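Local coordinates for protein Rho guanine nucleotide exchange factor 11 (Homo sapiens, PDB 5JHH) that probably activates Rho-family GTPases by promoting nucleotide exchange through its RhoGEF domain, which is followed by a PH domain, at residues T261-K266 / I344-A349. Residues are numbered along the deposited sequence; the frame is centred on the assembly and turned at random.
Sequences TWRISK and IYELVA
Arg263 of strand 254-263 reaches across to Glu346 and Val348 on the antiparallel strand 345-348. Arg263 CB lies 3.7 Å from Glu346 OE1. CG continues past that same oxygen, and the chain, bent at chi2 and chi3, then brings Arg263 CD to within 3.8 Å of Val348 CG2. NE turns to Glu346 OE2 in a weak hydrogen bond, while Arg263 NH2 makes the salt bridge to Glu346 OE2 at 3.1 Å. OE2 sits close to the guanidinium plane but is itself met from above the carboxylate plane, the guanidinium and carboxylate planes standing 85° apart. Val348 CG2 covers one guanidinium face, over its centre and 3.4 Å from Arg263 CZ. NH2 has a second acid partner in Asp327, so an alanine in place of Arg263 would probably leave both Glu346 and Asp327 without their shared positive mate and uncover the Val348 methyl.

The backbones pair as an antiparallel sheet: Thr261 N gives a nearly straight bond to Val348 O (171°), Val348 N answers to Thr261 O, and Arg263 N binds Glu346 O. Beyond that last bond a water takes over, accepting from Glu346 N and donating to Arg263 O and Ile344 O, with a weak bond from Trp262 NE1. Trp262 shares a sheet face with Leu347, and the ring of Tyr345 comes to meet its indole. With CG anti to the backbone N (chi1 -166°), the indole extends until Trp262 CZ2 is 3.3 Å from Tyr345 CE2; the ring planes are only slightly tilted, but offset so far that little of one lies over the other. Phe310 meets both rings. Strand 345-348 also pairs with strand 330-335, so this contact joins the first strand of the PH domain to its last, just ahead of helix 352-368, as in the PH fold, a bent, barrel-like sandwich of two antiparallel sheets with a C-terminal helix at one end.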
ATOM      1  N   THR A 261     -23.832  -8.756  -6.195  1.00 42.30           N
ATOM      2  CA  THR A 261     -25.198  -8.783  -6.686  1.00 46.45           C
ATOM      3  C   THR A 261     -25.789 -10.158  -6.382  1.00 43.74           C
ATOM      4  O   THR A 261     -25.214 -11.175  -6.721  1.00 50.05           O
ATOM      5  CB  THR A 261     -25.257  -8.452  -8.186  1.00 45.78           C
ATOM      6  OG1 THR A 261     -24.644  -7.180  -8.405  1.00 50.45           O
ATOM      7  CG2 THR A 261     -26.696  -8.361  -8.650  1.00 51.42           C
ATOM      8  N   TRP A 262     -26.931 -10.160  -5.720  1.00 44.59           N
ATOM      9  CA  TRP A 262     -27.671 -11.379  -5.384  1.00 47.76           C
ATOM     10  C   TRP A 262     -28.728 -11.799  -6.428  1.00 48.48           C
ATOM     11  O   TRP A 262     -29.759 -11.149  -6.577  1.00 48.60           O
ATOM     12  CB  TRP A 262     -28.396 -11.114  -4.080  1.00 44.84           C
ATOM     13  CG  TRP A 262     -28.949 -12.277  -3.396  1.00 41.22           C
ATOM     14  CD1 TRP A 262     -28.925 -13.591  -3.798  1.00 39.02           C
ATOM     15  CD2 TRP A 262     -29.650 -12.234  -2.157  1.00 36.59           C
ATOM     16  NE1 TRP A 262     -29.577 -14.363  -2.854  1.00 43.49           N
ATOM     17  CE2 TRP A 262     -30.040 -13.542  -1.849  1.00 40.12           C
ATOM     18  CE3 TRP A 262     -30.013 -11.200  -1.291  1.00 39.53           C
ATOM     19  CZ2 TRP A 262     -30.714 -13.852  -0.673  1.00 45.51           C
ATOM     20  CZ3 TRP A 262     -30.696 -11.503  -0.128  1.00 41.92           C
ATOM     21  CH2 TRP A 262     -31.036 -12.815   0.175  1.00 46.28           C
ATOM     22  N   ARG A 263     -28.475 -12.920  -7.099  1.00 53.23           N
ATOM     23  CA  ARG A 263     -29.428 -13.553  -8.030  1.00 51.64           C
ATOM     24  C   ARG A 263     -30.440 -14.382  -7.233  1.00 54.11           C
ATOM     25  O   ARG A 263     -30.232 -15.573  -6.972  1.00 55.30           O
ATOM     26  CB  ARG A 263     -28.677 -14.461  -9.011  1.00 50.88           C
ATOM     27  CG  ARG A 263     -28.829 -14.102 -10.463  1.00 54.46           C
ATOM     28  CD  ARG A 263     -27.554 -13.536 -11.067  1.00 53.32           C
ATOM     29  NE  ARG A 263     -26.566 -14.564 -11.369  1.00 48.21           N
ATOM     30  CZ  ARG A 263     -25.596 -14.448 -12.280  1.00 48.06           C
ATOM     31  NH1 ARG A 263     -25.479 -13.351 -13.003  1.00 46.28           N
ATOM     32  NH2 ARG A 263     -24.711 -15.432 -12.456  1.00 45.40           N
ATOM     33  N   ILE A 264     -31.521 -13.725  -6.839  1.00 57.15           N
ATOM     34  CA  ILE A 264     -32.472 -14.244  -5.866  1.00 64.17           C
ATOM     35  C   ILE A 264     -33.517 -15.179  -6.541  1.00 69.99           C
ATOM     36  O   ILE A 264     -33.959 -16.171  -5.965  1.00 63.81           O
ATOM     37  CB  ILE A 264     -33.125 -13.046  -5.125  1.00 65.41           C
ATOM     38  CG1 ILE A 264     -33.513 -13.410  -3.697  1.00 65.87           C
ATOM     39  CG2 ILE A 264     -34.311 -12.478  -5.900  1.00 66.35           C
ATOM     40  CD1 ILE A 264     -33.630 -12.197  -2.804  1.00 67.28           C
ATOM     41  N   SER A 265     -33.888 -14.848  -7.770  1.00 73.73           N
ATOM     42  CA  SER A 265     -34.738 -15.682  -8.604  1.00 77.48           C
ATOM     43  C   SER A 265     -34.071 -15.635  -9.957  1.00 82.41           C
ATOM     44  O   SER A 265     -32.939 -15.151 -10.061  1.00 88.01           O
ATOM     45  CB  SER A 265     -36.143 -15.089  -8.711  1.00 77.11           C
ATOM     46  OG  SER A 265     -36.220 -14.166  -9.796  1.00 79.91           O
ATOM     47  N   LYS A 266     -34.775 -16.059 -11.000  1.00 85.24           N
ATOM     48  CA  LYS A 266     -34.155 -16.110 -12.326  1.00 91.59           C
ATOM     49  C   LYS A 266     -34.268 -14.814 -13.136  1.00 87.15           C
ATOM     50  O   LYS A 266     -33.478 -14.593 -14.061  1.00 82.46           O
ATOM     51  CB  LYS A 266     -34.620 -17.316 -13.156  1.00 96.44           C
ATOM     52  CG  LYS A 266     -35.957 -17.951 -12.800  1.00 95.74           C
ATOM     53  CD  LYS A 266     -36.157 -19.261 -13.548  1.00102.92           C
ATOM     54  CE  LYS A 266     -35.872 -19.147 -15.045  1.00110.27           C
ATOM     55  NZ  LYS A 266     -34.426 -19.319 -15.405  1.00116.70           N
ATOM     56  N   ILE A 344     -30.025 -22.020  -2.754  1.00 53.86           N
ATOM     57  CA  ILE A 344     -28.655 -21.623  -2.676  1.00 55.55           C
ATOM     58  C   ILE A 344     -28.665 -20.129  -2.869  1.00 48.81           C
ATOM     59  O   ILE A 344     -29.446 -19.641  -3.682  1.00 47.26           O
ATOM     60  CB  ILE A 344     -27.903 -22.289  -3.846  1.00 58.77           C
ATOM     61  CG1 ILE A 344     -27.658 -23.766  -3.501  1.00 63.24           C
ATOM     62  CG2 ILE A 344     -26.619 -21.557  -4.198  1.00 55.82           C
ATOM     63  CD1 ILE A 344     -27.277 -24.632  -4.686  1.00 65.39           C
ATOM     64  N   TYR A 345     -27.797 -19.426  -2.142  1.00 42.93           N
ATOM     65  CA  TYR A 345     -27.525 -18.009  -2.394  1.00 39.54           C
ATOM     66  C   TYR A 345     -26.569 -17.921  -3.544  1.00 38.96           C
ATOM     67  O   TYR A 345     -25.471 -18.505  -3.497  1.00 37.90           O
ATOM     68  CB  TYR A 345     -26.881 -17.346  -1.195  1.00 38.79           C
ATOM     69  CG  TYR A 345     -27.788 -17.221   0.002  1.00 41.84           C
ATOM     70  CD1 TYR A 345     -28.081 -18.311   0.808  1.00 42.75           C
ATOM     71  CD2 TYR A 345     -28.331 -15.999   0.338  1.00 42.66           C
ATOM     72  CE1 TYR A 345     -28.881 -18.165   1.939  1.00 47.73           C
ATOM     73  CE2 TYR A 345     -29.112 -15.843   1.467  1.00 47.75           C
ATOM     74  CZ  TYR A 345     -29.394 -16.923   2.265  1.00 45.84           C
ATOM     75  OH  TYR A 345     -30.199 -16.724   3.381  1.00 45.95           O
ATOM     76  N   GLU A 346     -26.988 -17.227  -4.594  1.00 35.89           N
ATOM     77  CA  GLU A 346     -26.145 -17.097  -5.774  1.00 41.45           C
ATOM     78  C   GLU A 346     -25.661 -15.665  -5.794  1.00 45.28           C
ATOM     79  O   GLU A 346     -26.483 -14.737  -5.858  1.00 41.49           O
ATOM     80  CB  GLU A 346     -26.898 -17.413  -7.082  1.00 42.79           C
ATOM     81  CG  GLU A 346     -26.038 -17.205  -8.338  1.00 42.70           C
ATOM     82  CD  GLU A 346     -26.709 -17.628  -9.636  1.00 46.99           C
ATOM     83  OE1 GLU A 346     -27.912 -18.001  -9.578  1.00 56.98           O
ATOM     84  OE2 GLU A 346     -26.033 -17.588 -10.710  1.00 47.89           O
ATOM     85  N   LEU A 347     -24.336 -15.482  -5.738  1.00 42.21           N
ATOM     86  CA  LEU A 347     -23.779 -14.154  -5.563  1.00 35.38           C
ATOM     87  C   LEU A 347     -22.863 -13.820  -6.709  1.00 34.78           C
ATOM     88  O   LEU A 347     -22.127 -14.702  -7.214  1.00 33.42           O
ATOM     89  CB  LEU A 347     -23.070 -14.067  -4.222  1.00 35.03           C
ATOM     90  CG  LEU A 347     -24.043 -14.105  -3.041  1.00 37.34           C
ATOM     91  CD1 LEU A 347     -23.261 -14.252  -1.757  1.00 39.96           C
ATOM     92  CD2 LEU A 347     -24.911 -12.857  -2.963  1.00 38.28           C
ATOM     93  N   VAL A 348     -22.903 -12.552  -7.131  1.00 35.23           N
ATOM     94  CA  VAL A 348     -22.101 -12.099  -8.287  1.00 38.88           C
ATOM     95  C   VAL A 348     -21.206 -10.907  -7.899  1.00 37.41           C
ATOM     96  O   VAL A 348     -21.671  -9.893  -7.406  1.00 33.95           O
ATOM     97  CB  VAL A 348     -22.992 -11.729  -9.514  1.00 41.96           C
ATOM     98  CG1 VAL A 348     -22.171 -11.635 -10.813  1.00 43.07           C
ATOM     99  CG2 VAL A 348     -24.093 -12.745  -9.693  1.00 41.89           C
ATOM    100  N   ALA A 349     -19.918 -11.085  -8.153  1.00 40.34           N
ATOM    101  CA  ALA A 349     -18.861 -10.131  -7.846  1.00 39.36           C
ATOM    102  C   ALA A 349     -18.588  -9.276  -9.070  1.00 40.08           C
ATOM    103  O   ALA A 349     -19.068  -9.562 -10.157  1.00 38.14           O
ATOM    104  CB  ALA A 349     -17.602 -10.895  -7.465  1.00 39.19           C
TER
HETATM  105  O   HOH W   1     -29.513 -16.697  -4.710  1.00 30.00           O